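Local coordinates for protein transcriptional regulator (Streptococcus dysgalactiae, PDB 4YV9) that probably regulates transcription in quorum sensing, binding DNA through a helix-turn-helix domain and SHP pheromone peptides through a C-terminal helical repeat domain, at residues D103-T107 / R129-Y133; T225-Y229 / Q249-F254; K244-R248 / H269-V274. All coordinates share one frame; numbering follows the deposited sequence.

Contact 1: D103-T107 / R129-Y133; sequences DYEST and RLTDY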
loop_
_atom_site.group_PDB
_atom_site.type_symbol
_atom_site.label_atom_id
_atom_site.label_comp_id
_atom_site.label_asym_id
_atom_site.label_seq_id
_atom_site.Cartn_x
_atom_site.Cartn_y
_atom_site.Cartn_z
ATOM N N ASP B 103 19.271 20.654 4.428
ATOM C CA ASP B 103 18.531 21.805 3.901
ATOM C C ASP B 103 17.066 21.484 3.641
ATOM O O ASP B 103 16.185 22.184 4.138
ATOM C CB ASP B 103 19.171 22.343 2.617
ATOM C CG ASP B 103 18.649 23.730 2.236
ATOM O OD1 ASP B 103 18.596 24.626 3.112
ATOM O OD2 ASP B 103 18.283 23.932 1.059
ATOM N N TYR B 104 16.795 20.422 2.887
ATOM C CA TYR B 104 15.416 20.123 2.519
ATOM C C TYR B 104 14.592 19.686 3.724
ATOM O O TYR B 104 13.422 20.053 3.839
ATOM C CB TYR B 104 15.354 19.050 1.433
ATOM C CG TYR B 104 16.221 19.367 0.239
ATOM C CD1 TYR B 104 16.383 20.673 -0.195
ATOM C CD2 TYR B 104 16.905 18.357 -0.432
ATOM C CE1 TYR B 104 17.186 20.969 -1.268
ATOM C CE2 TYR B 104 17.706 18.644 -1.506
ATOM C CZ TYR B 104 17.844 19.948 -1.921
ATOM O OH TYR B 104 18.648 20.238 -2.990
ATOM N N GLU B 105 15.204 18.918 4.617
ATOM C CA GLU B 105 14.531 18.479 5.835
ATOM C C GLU B 105 14.144 19.662 6.740
ATOM O O GLU B 105 13.028 19.728 7.243
ATOM C CB GLU B 105 15.408 17.509 6.623
ATOM C CG GLU B 105 15.542 16.088 6.016
ATOM C CD GLU B 105 16.486 16.043 4.840
ATOM O OE1 GLU B 105 17.099 17.089 4.538
ATOM O OE2 GLU B 105 16.613 14.969 4.209
ATOM N N SER B 106 15.067 20.582 6.968
ATOM C CA SER B 106 14.754 21.678 7.878
ATOM C C SER B 106 13.763 22.603 7.202
ATOM O O SER B 106 12.873 23.123 7.861
ATOM C CB SER B 106 16.014 22.425 8.328
ATOM O OG SER B 106 16.758 22.910 7.231
ATOM N N THR B 107 13.895 22.786 5.886
ATOM C CA THR B 107 12.919 23.574 5.139
ATOM C C THR B 107 11.525 22.969 5.319
ATOM O O THR B 107 10.553 23.686 5.537
ATOM C CB THR B 107 13.264 23.665 3.625
ATOM O OG1 THR B 107 14.368 24.567 3.436
ATOM C CG2 THR B 107 12.059 24.189 2.845
ATOM N N ARG B 129 15.265 26.554 -3.314
ATOM C CA ARG B 129 16.262 25.481 -3.382
ATOM C C ARG B 129 15.572 24.128 -3.430
ATOM O O ARG B 129 16.014 23.214 -4.134
ATOM C CB ARG B 129 17.235 25.526 -2.197
ATOM C CG ARG B 129 18.224 26.684 -2.253
ATOM C CD ARG B 129 19.392 26.476 -1.303
ATOM N NE ARG B 129 18.985 26.380 0.093
ATOM C CZ ARG B 129 18.851 27.426 0.904
ATOM N NH1 ARG B 129 19.084 28.652 0.455
ATOM N NH2 ARG B 129 18.488 27.247 2.169
ATOM N N LEU B 130 14.477 24.002 -2.692
ATOM C CA LEU B 130 13.729 22.755 -2.671
ATOM C C LEU B 130 13.013 22.498 -3.998
ATOM O O LEU B 130 13.044 21.383 -4.501
ATOM C CB LEU B 130 12.710 22.748 -1.524
ATOM C CG LEU B 130 11.836 21.494 -1.494
ATOM C CD1 LEU B 130 12.673 20.281 -1.166
ATOM C CD2 LEU B 130 10.691 21.622 -0.515
ATOM N N THR B 131 12.353 23.512 -4.553
ATOM C CA THR B 131 11.631 23.305 -5.809
ATOM C C THR B 131 12.623 23.037 -6.954
ATOM O O THR B 131 12.360 22.207 -7.831
ATOM C CB THR B 131 10.702 24.497 -6.161
ATOM O OG1 THR B 131 11.446 25.721 -6.242
ATOM C CG2 THR B 131 9.606 24.634 -5.116
ATOM N N ASP B 132 13.766 23.717 -6.926
ATOM C CA ASP B 132 14.826 23.446 -7.886
ATOM C C ASP B 132 15.291 21.988 -7.791
ATOM O O ASP B 132 15.436 21.319 -8.818
ATOM C CB ASP B 132 16.013 24.393 -7.683
ATOM C CG ASP B 132 15.754 25.787 -8.238
ATOM O OD1 ASP B 132 14.699 26.001 -8.875
ATOM O OD2 ASP B 132 16.617 26.668 -8.040
ATOM N N TYR B 133 15.521 21.494 -6.572
ATOM C CA TYR B 133 15.837 20.079 -6.368
ATOM C C TYR B 133 14.761 19.177 -6.973
ATOM O O TYR B 133 15.073 18.200 -7.669
ATOM C CB TYR B 133 15.991 19.737 -4.873
ATOM C CG TYR B 133 16.010 18.242 -4.628
ATOM C CD1 TYR B 133 17.080 17.465 -5.064
ATOM C CD2 TYR B 133 14.943 17.599 -3.998
ATOM C CE1 TYR B 133 17.101 16.090 -4.873
ATOM C CE2 TYR B 133 14.952 16.211 -3.792
ATOM C CZ TYR B 133 16.037 15.470 -4.237
ATOM O OH TYR B 133 16.065 14.115 -4.058
#
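D103 and R129 form a side-on salt bridge between the opening turn of helix 103-113 and helix 124-136, successive helices of the TPR-like C-terminal domain. NE of R129 meets D103 OD2 at 2.7 Å in an almost straight bond (174°), and NH2 meets D103 OD1 at 2.8 Å on its syn side. Both acceptors lie near the guanidinium plane, but the carboxylate is turned 36° from it, so OD2 is approached from above its own. A bend at chi3 turns the NE/NH2 edge toward D103.

The tight part is aromatic. Y104 lays its CE2 over one face of the Y133 ring in an offset stack, centroids 4.7 Å apart and planes 25° apart, while its hydroxyl comes within 3.3 Å of Y133 CB. L130 fills in beside the Y104 ring, L130 CD1 lying 3.9 Å from Y104 CD1; the longer T107 CG2–L130 CD2 contact lies deeper. Y143 of helix 142-151 packs against both tyrosines, and Y133 OH bonds to E144.

R129 lies on the exposed side, where a long charged chain can reach across widely spaced axes. The chemistry implies a directional ionic clasp, probably weakened by solvent, beside apolar packing that depends on shape.

Contact 2: T225-Y229 / Q249-F254; sequences TVFLY and QALQIF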
loop_
_atom_site.group_PDB
_atom_site.type_symbol
_atom_site.label_atom_id
_atom_site.label_comp_id
_atom_site.label_asym_id
_atom_site.label_seq_id
_atom_site.Cartn_x
_atom_site.Cartn_y
_atom_site.Cartn_z
ATOM N N THR B 225 -13.882 9.299 -2.776
ATOM C CA THR B 225 -14.917 10.064 -2.073
ATOM C C THR B 225 -14.583 11.548 -2.069
ATOM O O THR B 225 -15.448 12.383 -2.332
ATOM C CB THR B 225 -15.093 9.595 -0.640
ATOM O OG1 THR B 225 -15.492 8.223 -0.638
ATOM C CG2 THR B 225 -16.151 10.443 0.080
ATOM N N VAL B 226 -13.322 11.870 -1.780
ATOM C CA VAL B 226 -12.881 13.262 -1.807
ATOM C C VAL B 226 -12.991 13.811 -3.228
ATOM O O VAL B 226 -13.466 14.926 -3.439
ATOM C CB VAL B 226 -11.433 13.400 -1.272
ATOM C CG1 VAL B 226 -10.866 14.778 -1.557
ATOM C CG2 VAL B 226 -11.396 13.105 0.239
ATOM N N PHE B 227 -12.569 13.012 -4.209
ATOM C CA PHE B 227 -12.668 13.412 -5.614
ATOM C C PHE B 227 -14.123 13.609 -6.052
ATOM O O PHE B 227 -14.414 14.485 -6.859
ATOM C CB PHE B 227 -11.977 12.380 -6.500
ATOM C CG PHE B 227 -11.891 12.773 -7.951
ATOM C CD1 PHE B 227 -11.342 13.991 -8.331
ATOM C CD2 PHE B 227 -12.344 11.918 -8.934
ATOM C CE1 PHE B 227 -11.261 14.350 -9.666
ATOM C CE2 PHE B 227 -12.263 12.275 -10.273
ATOM C CZ PHE B 227 -11.721 13.493 -10.633
ATOM N N LEU B 228 -15.041 12.803 -5.525
ATOM C CA LEU B 228 -16.467 13.025 -5.797
ATOM C C LEU B 228 -16.852 14.437 -5.358
ATOM O O LEU B 228 -17.568 15.146 -6.054
ATOM C CB LEU B 228 -17.332 11.993 -5.069
ATOM C CG LEU B 228 -18.846 12.130 -5.199
ATOM C CD1 LEU B 228 -19.264 12.051 -6.654
ATOM C CD2 LEU B 228 -19.501 11.023 -4.394
ATOM N N TYR B 229 -16.339 14.847 -4.203
ATOM C CA TYR B 229 -16.707 16.144 -3.647
ATOM C C TYR B 229 -16.079 17.270 -4.459
ATOM O O TYR B 229 -16.752 18.198 -4.857
ATOM C CB TYR B 229 -16.279 16.258 -2.184
ATOM C CG TYR B 229 -16.752 17.548 -1.550
ATOM C CD1 TYR B 229 -16.019 18.726 -1.691
ATOM C CD2 TYR B 229 -17.927 17.593 -0.815
ATOM C CE1 TYR B 229 -16.439 19.904 -1.118
ATOM C CE2 TYR B 229 -18.351 18.769 -0.236
ATOM C CZ TYR B 229 -17.603 19.921 -0.396
ATOM O OH TYR B 229 -18.025 21.094 0.170
ATOM N N GLN B 249 -23.585 13.701 -1.921
ATOM C CA GLN B 249 -23.312 12.260 -1.885
ATOM C C GLN B 249 -22.012 11.949 -1.138
ATOM O O GLN B 249 -21.953 11.020 -0.322
ATOM C CB GLN B 249 -23.253 11.690 -3.309
ATOM C CG GLN B 249 -24.618 11.671 -4.006
ATOM C CD GLN B 249 -24.506 11.297 -5.467
ATOM O OE1 GLN B 249 -23.423 11.001 -5.946
ATOM N NE2 GLN B 249 -25.626 11.304 -6.177
ATOM N N ALA B 250 -20.976 12.736 -1.403
ATOM C CA ALA B 250 -19.705 12.554 -0.704
ATOM C C ALA B 250 -19.888 12.748 0.791
ATOM O O ALA B 250 -19.332 11.990 1.579
ATOM C CB ALA B 250 -18.645 13.507 -1.237
ATOM N N LEU B 251 -20.682 13.748 1.183
ATOM C CA LEU B 251 -20.935 13.998 2.600
ATOM C C LEU B 251 -21.582 12.775 3.238
ATOM O O LEU B 251 -21.194 12.358 4.333
ATOM C CB LEU B 251 -21.838 15.231 2.806
ATOM C CG LEU B 251 -21.255 16.610 2.485
ATOM C CD1 LEU B 251 -22.278 17.745 2.712
ATOM C CD2 LEU B 251 -19.989 16.853 3.284
ATOM N N GLN B 252 -22.585 12.228 2.555
ATOM C CA GLN B 252 -23.286 11.029 3.017
ATOM C C GLN B 252 -22.321 9.861 3.236
ATOM O O GLN B 252 -22.452 9.109 4.209
ATOM C CB GLN B 252 -24.364 10.603 2.014
ATOM C CG GLN B 252 -25.561 11.537 1.895
ATOM C CD GLN B 252 -26.581 11.042 0.870
ATOM O OE1 GLN B 252 -27.121 9.940 0.993
ATOM N NE2 GLN B 252 -26.841 11.857 -0.150
ATOM N N ILE B 253 -21.357 9.708 2.332
ATOM C CA ILE B 253 -20.362 8.634 2.461
ATOM C C ILE B 253 -19.575 8.786 3.779
ATOM O O ILE B 253 -19.514 7.854 4.579
ATOM C CB ILE B 253 -19.398 8.616 1.246
ATOM C CG1 ILE B 253 -20.175 8.232 -0.014
ATOM C CG2 ILE B 253 -18.260 7.626 1.468
ATOM C CD1 ILE B 253 -19.374 8.269 -1.289
ATOM N N PHE B 254 -18.987 9.959 4.010
ATOM C CA PHE B 254 -18.299 10.238 5.279
ATOM C C PHE B 254 -19.205 9.913 6.470
ATOM O O PHE B 254 -18.782 9.282 7.440
ATOM C CB PHE B 254 -17.870 11.709 5.370
ATOM C CG PHE B 254 -16.789 12.109 4.407
ATOM C CD1 PHE B 254 -15.695 11.285 4.170
ATOM C CD2 PHE B 254 -16.859 13.327 3.747
ATOM C CE1 PHE B 254 -14.692 11.673 3.286
ATOM C CE2 PHE B 254 -15.869 13.713 2.858
ATOM C CZ PHE B 254 -14.781 12.888 2.627
#
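T225 sets its methyl over the F254 ring, between helices 221-236 and 242-256. This is a CH-pi interaction: CG2 stands 4.0 Å from the ring centroid, 24° off the normal and displaced toward the rim. With CG2 anti to the backbone N, the methyl faces the ring while OG1 lies beside that nitrogen and bonds back to the carbonyl of F221. Threonine suits the place because its hydroxyl is satisfied within its own helix and its methyl serves the interface. V226 CG2 touches the same phenylalanine differently, at the ring edge.

Van der Waals packing makes up most of the rest. T225 and I253 meet tip to tip, OG1 lying 3.5 Å from I253 CG2, with T225 CG2 also close to that methyl. A250 lets the backbones close in: its CB sits 3.6 Å from the T225 carbonyl oxygen and 3.8 Å from Y229 CB, and the short segments approach to 8.8 Å between axes. L228 sets CD2 against the near side of helix 242-256, 3.7 Å from A250 N, and reaches Q249 CB and I253 CD1 as well. The ring edge of Y229 faces A250 CB, and its CE2 lies near L251 CD2.

The two helices run nearly antiparallel, at 151°, as successive members of the TPR-like C-terminal domain. Helix 260-273 packs on one flank, where Y266 meets Y229, L251 and F254; helix 179-197 and a modified side chain of the bound peptide both pack on V226. Across the dimer, L257 of the second subunit touches T225 and I253, and F221 of that subunit packs on F254.

Contact 3: K244-R248 / H269-V274; sequences KDDMR and HYRKEV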
loop_
_atom_site.group_PDB
_atom_site.type_symbol
_atom_site.label_atom_id
_atom_site.label_comp_id
_atom_site.label_asym_id
_atom_site.label_seq_id
_atom_site.Cartn_x
_atom_site.Cartn_y
_atom_site.Cartn_z
ATOM N N LYS B 244 -23.659 19.899 -6.937
ATOM C CA LYS B 244 -24.141 19.915 -5.561
ATOM C C LYS B 244 -24.619 18.527 -5.153
ATOM O O LYS B 244 -24.444 18.126 -4.015
ATOM C CB LYS B 244 -25.286 20.930 -5.372
ATOM C CG LYS B 244 -24.911 22.394 -5.581
ATOM C CD LYS B 244 -26.137 23.311 -5.401
ATOM C CE LYS B 244 -25.789 24.781 -5.633
ATOM N NZ LYS B 244 -26.960 25.705 -5.490
ATOM N N ASP B 245 -25.243 17.798 -6.075
ATOM C CA ASP B 245 -25.639 16.425 -5.777
ATOM C C ASP B 245 -24.402 15.578 -5.468
ATOM O O ASP B 245 -24.384 14.807 -4.508
ATOM C CB ASP B 245 -26.418 15.812 -6.938
ATOM C CG ASP B 245 -27.720 16.537 -7.219
ATOM O OD1 ASP B 245 -28.280 17.153 -6.281
ATOM O OD2 ASP B 245 -28.182 16.491 -8.382
ATOM N N ASP B 246 -23.362 15.734 -6.276
ATOM C CA ASP B 246 -22.119 14.999 -6.038
ATOM C C ASP B 246 -21.534 15.306 -4.659
ATOM O O ASP B 246 -21.129 14.393 -3.932
ATOM C CB ASP B 246 -21.097 15.311 -7.123
ATOM C CG ASP B 246 -21.507 14.764 -8.479
ATOM O OD1 ASP B 246 -22.484 13.981 -8.539
ATOM O OD2 ASP B 246 -20.843 15.106 -9.478
HETATM N N MSE B 247 -21.512 16.586 -4.289
HETATM C CA MSE B 247 -20.954 16.983 -3.001
HETATM C C MSE B 247 -21.785 16.417 -1.854
HETATM O O MSE B 247 -21.231 15.945 -0.852
HETATM C CB MSE B 247 -20.859 18.511 -2.895
HETATM C CG MSE B 247 -19.799 19.124 -3.809
HETATM SE SE MSE B 247 -20.035 21.053 -4.124
HETATM C CE MSE B 247 -18.763 21.739 -2.840
ATOM N N ARG B 248 -23.112 16.462 -1.989
ATOM C CA ARG B 248 -23.975 15.917 -0.938
ATOM C C ARG B 248 -23.806 14.393 -0.803
ATOM O O ARG B 248 -23.874 13.860 0.298
ATOM C CB ARG B 248 -25.436 16.277 -1.197
ATOM C CG ARG B 248 -25.814 17.632 -0.615
ATOM C CD ARG B 248 -27.243 18.027 -0.970
ATOM N NE ARG B 248 -27.472 17.912 -2.408
ATOM C CZ ARG B 248 -28.356 18.635 -3.086
ATOM N NH1 ARG B 248 -29.109 19.533 -2.458
ATOM N NH2 ARG B 248 -28.486 18.458 -4.393
ATOM N N HIS B 269 -17.305 23.280 4.466
ATOM C CA HIS B 269 -16.960 23.790 3.136
ATOM C C HIS B 269 -18.221 23.975 2.303
ATOM O O HIS B 269 -18.411 25.013 1.665
ATOM C CB HIS B 269 -15.989 22.840 2.425
ATOM C CG HIS B 269 -15.482 23.354 1.109
ATOM N ND1 HIS B 269 -16.290 23.512 0.004
ATOM C CD2 HIS B 269 -14.240 23.738 0.723
ATOM C CE1 HIS B 269 -15.571 23.975 -1.004
ATOM N NE2 HIS B 269 -14.324 24.120 -0.594
ATOM N N TYR B 270 -19.084 22.963 2.323
ATOM C CA TYR B 270 -20.359 23.014 1.618
ATOM C C TYR B 270 -21.230 24.215 2.047
ATOM O O TYR B 270 -21.622 25.021 1.207
ATOM C CB TYR B 270 -21.132 21.704 1.822
ATOM C CG TYR B 270 -22.345 21.583 0.927
ATOM C CD1 TYR B 270 -22.252 20.986 -0.327
ATOM C CD2 TYR B 270 -23.582 22.089 1.325
ATOM C CE1 TYR B 270 -23.362 20.889 -1.157
ATOM C CE2 TYR B 270 -24.691 21.994 0.504
ATOM C CZ TYR B 270 -24.576 21.389 -0.732
ATOM O OH TYR B 270 -25.678 21.295 -1.545
ATOM N N ARG B 271 -21.536 24.332 3.338
ATOM C CA ARG B 271 -22.377 25.429 3.823
ATOM C C ARG B 271 -21.800 26.809 3.505
ATOM O O ARG B 271 -22.548 27.774 3.322
ATOM C CB ARG B 271 -22.605 25.304 5.331
ATOM C CG ARG B 271 -23.706 24.327 5.711
ATOM C CD ARG B 271 -23.919 24.291 7.217
ATOM N NE ARG B 271 -22.679 23.968 7.919
ATOM C CZ ARG B 271 -22.594 23.151 8.965
ATOM N NH1 ARG B 271 -21.414 22.920 9.526
ATOM N NH2 ARG B 271 -23.681 22.563 9.447
ATOM N N LYS B 272 -20.474 26.900 3.432
ATOM C CA LYS B 272 -19.811 28.166 3.120
ATOM C C LYS B 272 -19.837 28.479 1.623
ATOM O O LYS B 272 -20.317 29.534 1.211
ATOM C CB LYS B 272 -18.363 28.150 3.621
ATOM C CG LYS B 272 -17.426 29.093 2.871
ATOM C CD LYS B 272 -16.959 30.254 3.735
ATOM C CE LYS B 272 -15.649 30.836 3.214
ATOM N NZ LYS B 272 -15.551 32.305 3.448
ATOM N N GLU B 273 -19.331 27.557 0.810
ATOM C CA GLU B 273 -19.174 27.822 -0.615
ATOM C C GLU B 273 -20.454 27.598 -1.424
ATOM O O GLU B 273 -20.565 28.071 -2.556
ATOM C CB GLU B 273 -18.042 26.967 -1.183
ATOM C CG GLU B 273 -16.675 27.291 -0.589
ATOM C CD GLU B 273 -16.161 28.664 -0.991
ATOM O OE1 GLU B 273 -15.398 28.748 -1.980
ATOM O OE2 GLU B 273 -16.513 29.658 -0.320
ATOM N N VAL B 274 -21.424 26.895 -0.849
ATOM C CA VAL B 274 -22.653 26.589 -1.573
ATOM C C VAL B 274 -23.869 27.235 -0.917
ATOM O O VAL B 274 -24.435 26.685 0.029
ATOM C CB VAL B 274 -22.884 25.064 -1.676
ATOM C CG1 VAL B 274 -24.068 24.765 -2.581
ATOM C CG2 VAL B 274 -21.630 24.364 -2.182
#
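A selenium atom lies beside a tyrosine here: residue 247 is selenomethionine, M247, and its SE stands 5.5 Å from the centroid of the Y270 ring, 67° off the normal. This is an oblique Met-aromatic contact at long range. The closer touch comes from lower in the chain, where M247 CB meets the ring edge, 3.8 Å from Y270 CD1. A bend about the CG-SE bond brings CE toward V274 CG2, 3.9 Å away and tip to tip. CE also comes near H269 ND1. A long, flexible methionine side chain, here with selenium in place of its sulfur, suits such a position, touching a ring edge, a branched aliphatic and an imidazole in turn.

Helices 242-256 and 260-273 form an antiparallel helical hairpin, their short segments running at 154° to each other, at the C-terminal end of the modelled chain. The axes of the short segments come no nearer than 11.6 Å, a spacing bridged by large side chains. Helix 221-236 packs against this pair, with Y229 touching both M247 and Y270, and L236 reaching V274.

Y270 extends across toward helix 242-256 because its CG is anti to the backbone N (chi1 -170°). Its hydroxyl ends among the aliphatic parts of two basic residues: OH is 3.7 Å from R248 CD and 3.9 Å from K244 CB, and it lies over one face of the R248 guanidinium, whose plane is tilted from that of the ring. On its own side, V274 CB sits over the centre of one face of the tyrosine ring. K244 runs out fully extended past V274, its CE 3.5 Å from V274 CG1, so that methylenes do the packing while NZ is carried onward past the valine.

Contacts 2 and 3 form one continuous piece of the C-terminal domain: both use helix 242-256, their segments alternate along the chain, and their centres are 10 Å apart. Y229 of contact 2 joins them, its OH lying 3.0 Å from H269 ND1 in contact 3; L228 also packs against D246. Contact 1 stands apart, earlier in the chain, about 34 Å between centres from contact 2 and 37 Å from contact 3. Contacts 1 and 2 both touch the second subunit, whereas contact 3 touches no other protein chain. A modified side chain of the bound peptide packs on V226 of contact 2, placing that packing beside the ligand.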